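Local coordinates for protein exonuclease mut-7 homolog (Aedes aegypti, PDB 7JW2) that probably acts as a magnesium-dependent 3'-5' exoribonuclease that trims the 3' ends of AGO1-bound microRNAs, here as its isolated exonuclease (EXO) domain, at residues W40-G45 against F169-Q174; N48-I53 against S101-A106. All coordinates share one frame; numbering follows the deposited sequence.

How the contacts relate
Both contacts lie within the 3'-5' exonuclease domain, which belongs to the RNase H clan, and their centres are about 12 Å apart. Along the chain the order is 40-45, 48-53, 101-106 and 169-174, so contact 2 falls between the two halves of contact 1. W40-G45 leaves strand 33-40 and N48-I53 enters its antiparallel neighbour, strand 50-56. Contact 1 sets this connection against the loop before helix 179-205. Contact 2 packs its end and the start of strand 50-56 on helix 96-106. The connection is thus held between that loop and that helix. A salt bridge and a probable S51-W172 hydrogen bond also join the two contacts.

Contact 1 (W40-G45 against F169-Q174); sequences WKPTFG and FSNWAQ
The carbonyl O of W40 meets the start of the W172 side chain, 3.4 Å from W172 CB. It also lies close to CD1 of the indole, which it approaches obliquely. The backbone of W172 directs CB toward 40-45. With CG anti to the carbonyl carbon (chi1 -68°), the indole then leads away, and NE1 hydrogen-bonds to Q168 O.

The P42 ring lies against the backbone of 170-172. Its CD is 3.8 Å from W172 N, and its CG is 4.0 Å from S170 O. P42 and the N171 side chain cross at about a right angle. The N171 amide is held from within its own segment: OD1 accepts from A173 N at 3.0 Å, with the donor 37° out of the carbonyl plane. This makes an Asx turn, inside a type I beta turn from N171 to Q174. The turn presents the methyl of A173 to K41, whose CG lies 4.0 Å from A173 CB. Beyond CG the lysine runs extended, and NZ pairs with E49.

No hydrogen bond joins the two segments. The contact is therefore van der Waals in kind, made by aliphatic carbons and backbone carbonyl and amide atoms near the surface. The amine of K41 and the indole N-H of W172 are tied to other partners. With no polar bond across it, the contact probably depends on how the turn and the proline fit.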
ATOM      1  N   TRP A  40      -0.772  10.888  21.923  1.00 18.15           N
ATOM      2  CA  TRP A  40      -2.078  11.525  21.909  1.00 17.88           C
ATOM      3  C   TRP A  40      -1.945  13.014  22.179  1.00 19.86           C
ATOM      4  O   TRP A  40      -1.036  13.449  22.890  1.00 22.44           O
ATOM      5  CB  TRP A  40      -2.984  10.870  22.954  1.00 19.19           C
ATOM      6  CG  TRP A  40      -3.277   9.441  22.604  1.00 19.29           C
ATOM      7  CD1 TRP A  40      -2.430   8.379  22.715  1.00 19.45           C
ATOM      8  CD2 TRP A  40      -4.492   8.934  22.050  1.00 19.32           C
ATOM      9  NE1 TRP A  40      -3.052   7.231  22.273  1.00 19.68           N
ATOM     10  CE2 TRP A  40      -4.315   7.551  21.854  1.00 19.47           C
ATOM     11  CE3 TRP A  40      -5.716   9.516  21.706  1.00 20.83           C
ATOM     12  CZ2 TRP A  40      -5.316   6.739  21.336  1.00 22.08           C
ATOM     13  CZ3 TRP A  40      -6.705   8.714  21.186  1.00 21.14           C
ATOM     14  CH2 TRP A  40      -6.499   7.336  21.006  1.00 20.21           C
ATOM     15  N   LYS A  41      -2.849  13.784  21.589  1.00 19.38           N
ATOM     16  CA  LYS A  41      -2.904  15.207  21.892  1.00 22.61           C
ATOM     17  C   LYS A  41      -3.199  15.407  23.376  1.00 25.69           C
ATOM     18  O   LYS A  41      -4.025  14.686  23.945  1.00 25.54           O
ATOM     19  CB  LYS A  41      -3.995  15.876  21.066  1.00 20.10           C
ATOM     20  CG  LYS A  41      -3.837  15.804  19.569  1.00 20.81           C
ATOM     21  CD  LYS A  41      -4.927  16.660  18.939  1.00 27.56           C
ATOM     22  CE  LYS A  41      -4.906  16.611  17.430  1.00 30.15           C
ATOM     23  NZ  LYS A  41      -5.842  17.641  16.879  1.00 28.40           N
ATOM     24  N   PRO A  42      -2.551  16.368  24.040  1.00 27.43           N
ATOM     25  CA  PRO A  42      -2.976  16.724  25.399  1.00 28.11           C
ATOM     26  C   PRO A  42      -4.455  17.082  25.405  1.00 26.97           C
ATOM     27  O   PRO A  42      -4.974  17.657  24.451  1.00 26.78           O
ATOM     28  CB  PRO A  42      -2.097  17.930  25.747  1.00 25.25           C
ATOM     29  CG  PRO A  42      -0.888  17.787  24.891  1.00 24.88           C
ATOM     30  CD  PRO A  42      -1.344  17.100  23.618  1.00 21.03           C
ATOM     31  N   THR A  43      -5.140  16.710  26.479  1.00 33.12           N
ATOM     32  CA  THR A  43      -6.577  16.914  26.579  1.00 33.78           C
ATOM     33  C   THR A  43      -6.896  17.900  27.693  1.00 39.02           C
ATOM     34  O   THR A  43      -6.173  18.004  28.689  1.00 40.30           O
ATOM     35  CB  THR A  43      -7.313  15.602  26.841  1.00 36.43           C
ATOM     36  OG1 THR A  43      -6.983  15.121  28.147  1.00 37.88           O
ATOM     37  CG2 THR A  43      -6.904  14.572  25.818  1.00 36.74           C
ATOM     38  N   PHE A  44      -7.996  18.617  27.508  1.00 40.12           N
ATOM     39  CA  PHE A  44      -8.447  19.644  28.435  1.00 44.12           C
ATOM     40  C   PHE A  44      -9.941  19.498  28.673  1.00 48.75           C
ATOM     41  O   PHE A  44     -10.722  20.445  28.552  1.00 52.36           O
ATOM     42  CB  PHE A  44      -8.068  21.018  27.898  1.00 41.36           C
ATOM     43  CG  PHE A  44      -6.603  21.150  27.583  1.00 37.08           C
ATOM     44  CD1 PHE A  44      -5.677  21.323  28.597  1.00 35.81           C
ATOM     45  CD2 PHE A  44      -6.150  21.070  26.279  1.00 35.87           C
ATOM     46  CE1 PHE A  44      -4.325  21.435  28.311  1.00 31.60           C
ATOM     47  CE2 PHE A  44      -4.798  21.183  25.987  1.00 36.48           C
ATOM     48  CZ  PHE A  44      -3.886  21.367  27.005  1.00 31.43           C
ATOM     49  N   GLY A  45     -10.351  18.276  29.015  1.00 49.36           N
ATOM     50  CA  GLY A  45     -11.743  17.939  29.190  1.00 54.48           C
ATOM     51  C   GLY A  45     -12.432  17.421  27.945  1.00 56.48           C
ATOM     52  O   GLY A  45     -13.456  16.737  28.062  1.00 58.09           O
ATOM     53  N   PHE A 169       4.978  13.597  27.984  1.00 18.45           N
ATOM     54  CA  PHE A 169       3.842  14.498  28.105  1.00 19.84           C
ATOM     55  C   PHE A 169       4.099  15.836  27.423  1.00 17.53           C
ATOM     56  O   PHE A 169       3.561  16.868  27.841  1.00 19.04           O
ATOM     57  CB  PHE A 169       3.486  14.692  29.577  1.00 22.74           C
ATOM     58  CG  PHE A 169       3.112  13.417  30.260  1.00 24.95           C
ATOM     59  CD1 PHE A 169       1.956  12.751  29.905  1.00 27.07           C
ATOM     60  CD2 PHE A 169       3.937  12.860  31.223  1.00 26.21           C
ATOM     61  CE1 PHE A 169       1.609  11.562  30.516  1.00 33.00           C
ATOM     62  CE2 PHE A 169       3.593  11.674  31.839  1.00 27.85           C
ATOM     63  CZ  PHE A 169       2.427  11.027  31.485  1.00 28.93           C
ATOM     64  N   SER A 170       4.933  15.834  26.388  1.00 16.69           N
ATOM     65  CA  SER A 170       5.151  17.022  25.575  1.00 15.92           C
ATOM     66  C   SER A 170       3.900  17.343  24.756  1.00 15.35           C
ATOM     67  O   SER A 170       2.896  16.618  24.771  1.00 15.11           O
ATOM     68  CB  SER A 170       6.359  16.830  24.671  1.00 16.37           C
ATOM     69  OG  SER A 170       6.092  15.798  23.726  1.00 16.12           O
ATOM     70  N   ASN A 171       3.952  18.457  24.020  1.00 13.75           N
ATOM     71  CA  ASN A 171       2.787  18.912  23.274  1.00 13.84           C
ATOM     72  C   ASN A 171       2.754  18.164  21.954  1.00 15.69           C
ATOM     73  O   ASN A 171       3.321  18.596  20.949  1.00 15.10           O
ATOM     74  CB  ASN A 171       2.837  20.421  23.066  1.00 14.63           C
ATOM     75  CG  ASN A 171       1.654  20.921  22.290  1.00 19.13           C
ATOM     76  OD1 ASN A 171       0.775  20.154  21.908  1.00 17.92           O
ATOM     77  ND2 ASN A 171       1.623  22.216  22.041  1.00 18.15           N
ATOM     78  N   TRP A 172       2.063  17.018  21.955  1.00 13.89           N
ATOM     79  CA  TRP A 172       1.985  16.202  20.746  1.00 14.99           C
ATOM     80  C   TRP A 172       1.093  16.799  19.662  1.00 15.60           C
ATOM     81  O   TRP A 172       1.060  16.260  18.544  1.00 16.00           O
ATOM     82  CB  TRP A 172       1.508  14.789  21.113  1.00 14.64           C
ATOM     83  CG  TRP A 172       2.536  14.047  21.922  1.00 13.17           C
ATOM     84  CD1 TRP A 172       2.488  13.769  23.262  1.00 14.41           C
ATOM     85  CD2 TRP A 172       3.794  13.560  21.453  1.00 12.45           C
ATOM     86  NE1 TRP A 172       3.643  13.117  23.659  1.00 16.32           N
ATOM     87  CE2 TRP A 172       4.450  12.957  22.561  1.00 14.77           C
ATOM     88  CE3 TRP A 172       4.416  13.527  20.199  1.00 14.46           C
ATOM     89  CZ2 TRP A 172       5.711  12.377  22.459  1.00 13.45           C
ATOM     90  CZ3 TRP A 172       5.674  12.921  20.095  1.00 14.88           C
ATOM     91  CH2 TRP A 172       6.307  12.363  21.223  1.00 15.21           C
ATOM     92  N   ALA A 173       0.409  17.910  19.934  1.00 15.43           N
ATOM     93  CA  ALA A 173      -0.419  18.554  18.923  1.00 17.88           C
ATOM     94  C   ALA A 173       0.337  19.601  18.117  1.00 18.12           C
ATOM     95  O   ALA A 173      -0.173  20.048  17.086  1.00 20.89           O
ATOM     96  CB  ALA A 173      -1.647  19.199  19.579  1.00 18.54           C
ATOM     97  N   GLN A 174       1.531  19.997  18.551  1.00 17.14           N
ATOM     98  CA  GLN A 174       2.256  21.012  17.800  1.00 19.02           C
ATOM     99  C   GLN A 174       2.828  20.426  16.511  1.00 19.81           C
ATOM    100  O   GLN A 174       3.209  19.251  16.451  1.00 18.27           O
ATOM    101  CB  GLN A 174       3.350  21.634  18.663  1.00 20.15           C
ATOM    102  CG  GLN A 174       4.635  20.846  18.753  1.00 18.20           C
ATOM    103  CD  GLN A 174       5.524  21.343  19.883  1.00 23.97           C
ATOM    104  OE1 GLN A 174       5.330  22.444  20.392  1.00 27.65           O
ATOM    105  NE2 GLN A 174       6.486  20.528  20.296  1.00 23.41           N
TER

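Contact 2 (N48-I53 against S101-A106); sequences NEVSLI and SMFQKA
M102 O accepts two backbone bonds, from A106 N at 3.0 Å and from K105 N at 3.2 Å. This holds the last turn of helix 96-106, which packs on N48-I53. The two segments share no direct hydrogen bond. A water connects them instead, accepting from V50 N at 2.9 Å and donating to A106 O.

M102 and N48 cross at about a right angle. The sulfur SD sits against the carboxamide, 3.4 Å from N48 CG, and the methyl CE lies alongside ND2. The methionine gets there with CG anti to its backbone N (chi1 -160°) and a bend at chi3 (-69°). One turn on, A106 CB touches N48 O at 3.6 Å and also reaches V50 CG2.

The apolar part is built round F103. V50 CG2 comes to the edge of the ring, near its plane, 4.0 Å from CE1. The I53 and F103 side chains come from opposite directions, and I53 CD1, oblique to the ring, lies 4.1 Å from F103 CE1. F103 also meets the ring of F110.

Strand 50-53 and helix 101-106 run at 124° to each other, with their axes 10.9 Å apart. The strand lies between strands 33-40 and 61-65, and S51 and L52 form a classic beta bulge opposite E39. W40, at the end of strand 33-40, packs on both sides of the contact.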
ATOM      1  N   ASN A  48     -10.536  12.634  23.202  1.00 35.64           N
ATOM      2  CA  ASN A  48      -9.169  12.260  22.883  1.00 32.65           C
ATOM      3  C   ASN A  48      -8.969  12.217  21.372  1.00 30.06           C
ATOM      4  O   ASN A  48      -9.878  11.849  20.620  1.00 28.28           O
ATOM      5  CB  ASN A  48      -8.835  10.909  23.506  1.00 31.29           C
ATOM      6  CG  ASN A  48      -8.486  11.023  24.972  1.00 34.91           C
ATOM      7  OD1 ASN A  48      -7.444  11.572  25.333  1.00 37.89           O
ATOM      8  ND2 ASN A  48      -9.353  10.506  25.826  1.00 37.52           N
ATOM      9  N   GLU A  49      -7.777  12.624  20.931  1.00 23.28           N
ATOM     10  CA  GLU A  49      -7.416  12.649  19.519  1.00 21.72           C
ATOM     11  C   GLU A  49      -5.993  12.134  19.366  1.00 20.44           C
ATOM     12  O   GLU A  49      -5.112  12.527  20.131  1.00 21.27           O
ATOM     13  CB  GLU A  49      -7.522  14.065  18.943  1.00 27.25           C
ATOM     14  CG  GLU A  49      -8.938  14.515  18.652  1.00 33.20           C
ATOM     15  CD  GLU A  49      -8.967  15.800  17.857  1.00 33.05           C
ATOM     16  OE1 GLU A  49      -9.689  15.864  16.838  1.00 42.01           O
ATOM     17  OE2 GLU A  49      -8.256  16.744  18.254  1.00 38.75           O
ATOM     18  N   VAL A  50      -5.780  11.243  18.387  1.00 18.86           N
ATOM     19  CA  VAL A  50      -4.461  10.666  18.139  1.00 17.70           C
ATOM     20  C   VAL A  50      -3.570  11.666  17.419  1.00 15.51           C
ATOM     21  O   VAL A  50      -3.990  12.315  16.450  1.00 19.00           O
ATOM     22  CB  VAL A  50      -4.581   9.378  17.303  1.00 17.44           C
ATOM     23  CG1 VAL A  50      -3.204   8.700  17.165  1.00 19.07           C
ATOM     24  CG2 VAL A  50      -5.566   8.427  17.935  1.00 21.99           C
ATOM     25  N   SER A  51      -2.311  11.757  17.860  1.00 14.12           N
ATOM     26  CA  SER A  51      -1.293  12.504  17.128  1.00 14.47           C
ATOM     27  C   SER A  51      -0.438  11.597  16.249  1.00 14.14           C
ATOM     28  O   SER A  51      -0.316  11.841  15.044  1.00 14.20           O
ATOM     29  CB  SER A  51      -0.409  13.292  18.112  1.00 15.67           C
ATOM     30  OG  SER A  51       0.707  13.858  17.445  1.00 15.74           O
ATOM     31  N   LEU A  52       0.144  10.547  16.836  1.00 13.95           N
ATOM     32  CA  LEU A  52       1.036   9.623  16.148  1.00 13.06           C
ATOM     33  C   LEU A  52       0.650   8.197  16.487  1.00 12.60           C
ATOM     34  O   LEU A  52       0.195   7.922  17.597  1.00 13.25           O
ATOM     35  CB  LEU A  52       2.508   9.815  16.563  1.00 14.41           C
ATOM     36  CG  LEU A  52       3.200  11.142  16.253  1.00 15.22           C
ATOM     37  CD1 LEU A  52       4.614  11.102  16.812  1.00 16.23           C
ATOM     38  CD2 LEU A  52       3.230  11.407  14.759  1.00 16.98           C
ATOM     39  N   ILE A  53       0.837   7.296  15.517  1.00 11.97           N
ATOM     40  CA  ILE A  53       0.903   5.855  15.763  1.00 12.76           C
ATOM     41  C   ILE A  53       2.245   5.361  15.245  1.00 11.97           C
ATOM     42  O   ILE A  53       2.614   5.648  14.098  1.00 14.59           O
ATOM     43  CB  ILE A  53      -0.264   5.109  15.095  1.00 13.41           C
ATOM     44  CG1 ILE A  53      -1.584   5.531  15.748  1.00 15.07           C
ATOM     45  CG2 ILE A  53      -0.067   3.595  15.247  1.00 15.49           C
ATOM     46  CD1 ILE A  53      -2.791   5.078  14.967  1.00 18.84           C
ATOM     47  N   SER A 101      -8.810   0.556  23.090  1.00 24.64           N
ATOM     48  CA  SER A 101     -10.155   1.019  23.422  1.00 23.36           C
ATOM     49  C   SER A 101     -10.352   2.470  23.009  1.00 23.96           C
ATOM     50  O   SER A 101     -11.410   2.843  22.485  1.00 26.49           O
ATOM     51  CB  SER A 101     -10.418   0.844  24.915  1.00 26.75           C
ATOM     52  OG  SER A 101     -10.131  -0.485  25.305  1.00 33.06           O
ATOM     53  N   MET A 102      -9.330   3.301  23.213  1.00 24.30           N
ATOM     54  CA  MET A 102      -9.442   4.706  22.847  1.00 24.15           C
ATOM     55  C   MET A 102      -9.481   4.901  21.333  1.00 21.18           C
ATOM     56  O   MET A 102     -10.145   5.826  20.855  1.00 21.14           O
ATOM     57  CB  MET A 102      -8.287   5.488  23.464  1.00 26.39           C
ATOM     58  CG  MET A 102      -8.541   6.977  23.572  1.00 27.80           C
ATOM     59  SD  MET A 102      -7.299   7.805  24.601  1.00 36.09           S
ATOM     60  CE  MET A 102      -7.720   7.141  26.206  1.00 34.19           C
ATOM     61  N   PHE A 103      -8.775   4.057  20.565  1.00 21.80           N
ATOM     62  CA  PHE A 103      -8.879   4.119  19.105  1.00 22.65           C
ATOM     63  C   PHE A 103     -10.319   3.944  18.641  1.00 22.77           C
ATOM     64  O   PHE A 103     -10.724   4.525  17.629  1.00 20.95           O
ATOM     65  CB  PHE A 103      -8.030   3.038  18.423  1.00 20.85           C
ATOM     66  CG  PHE A 103      -6.539   3.240  18.517  1.00 22.47           C
ATOM     67  CD1 PHE A 103      -5.976   4.504  18.558  1.00 21.30           C
ATOM     68  CD2 PHE A 103      -5.696   2.140  18.527  1.00 22.34           C
ATOM     69  CE1 PHE A 103      -4.589   4.656  18.639  1.00 21.17           C
ATOM     70  CE2 PHE A 103      -4.320   2.284  18.601  1.00 23.93           C
ATOM     71  CZ  PHE A 103      -3.765   3.546  18.674  1.00 21.17           C
ATOM     72  N   GLN A 104     -11.098   3.098  19.329  1.00 23.49           N
ATOM     73  CA  GLN A 104     -12.441   2.817  18.829  1.00 24.61           C
ATOM     74  C   GLN A 104     -13.285   4.079  18.782  1.00 25.68           C
ATOM     75  O   GLN A 104     -14.213   4.177  17.972  1.00 26.52           O
ATOM     76  CB  GLN A 104     -13.130   1.740  19.672  1.00 28.80           C
ATOM     77  CG  GLN A 104     -12.283   0.496  19.972  1.00 26.73           C
ATOM     78  CD  GLN A 104     -11.958  -0.378  18.756  1.00 29.09           C
ATOM     79  OE1 GLN A 104     -12.337  -0.079  17.618  1.00 29.59           O
ATOM     80  NE2 GLN A 104     -11.253  -1.480  19.003  1.00 32.13           N
ATOM     81  N   LYS A 105     -12.961   5.066  19.614  1.00 24.83           N
ATOM     82  CA  LYS A 105     -13.696   6.317  19.627  1.00 25.58           C
ATOM     83  C   LYS A 105     -12.991   7.411  18.841  1.00 22.71           C
ATOM     84  O   LYS A 105     -13.655   8.207  18.175  1.00 25.24           O
ATOM     85  CB  LYS A 105     -13.937   6.787  21.074  1.00 31.24           C
ATOM     86  CG  LYS A 105     -14.234   5.691  22.148  1.00 35.78           C
ATOM     87  CD  LYS A 105     -14.968   4.423  21.656  1.00 40.65           C
ATOM     88  CE  LYS A 105     -15.335   3.451  22.772  1.00 44.87           C
ATOM     89  NZ  LYS A 105     -15.333   2.045  22.234  1.00 45.71           N
ATOM     90  N   ALA A 106     -11.655   7.440  18.866  1.00 20.60           N
ATOM     91  CA  ALA A 106     -10.914   8.495  18.187  1.00 18.31           C
ATOM     92  C   ALA A 106     -10.688   8.196  16.709  1.00 22.30           C
ATOM     93  O   ALA A 106     -10.637   9.119  15.887  1.00 24.24           O
ATOM     94  CB  ALA A 106      -9.568   8.710  18.884  1.00 24.29           C
TER
HETATM   95  O   HOH W   1      -7.931  10.830  16.439  1.00 26.84           O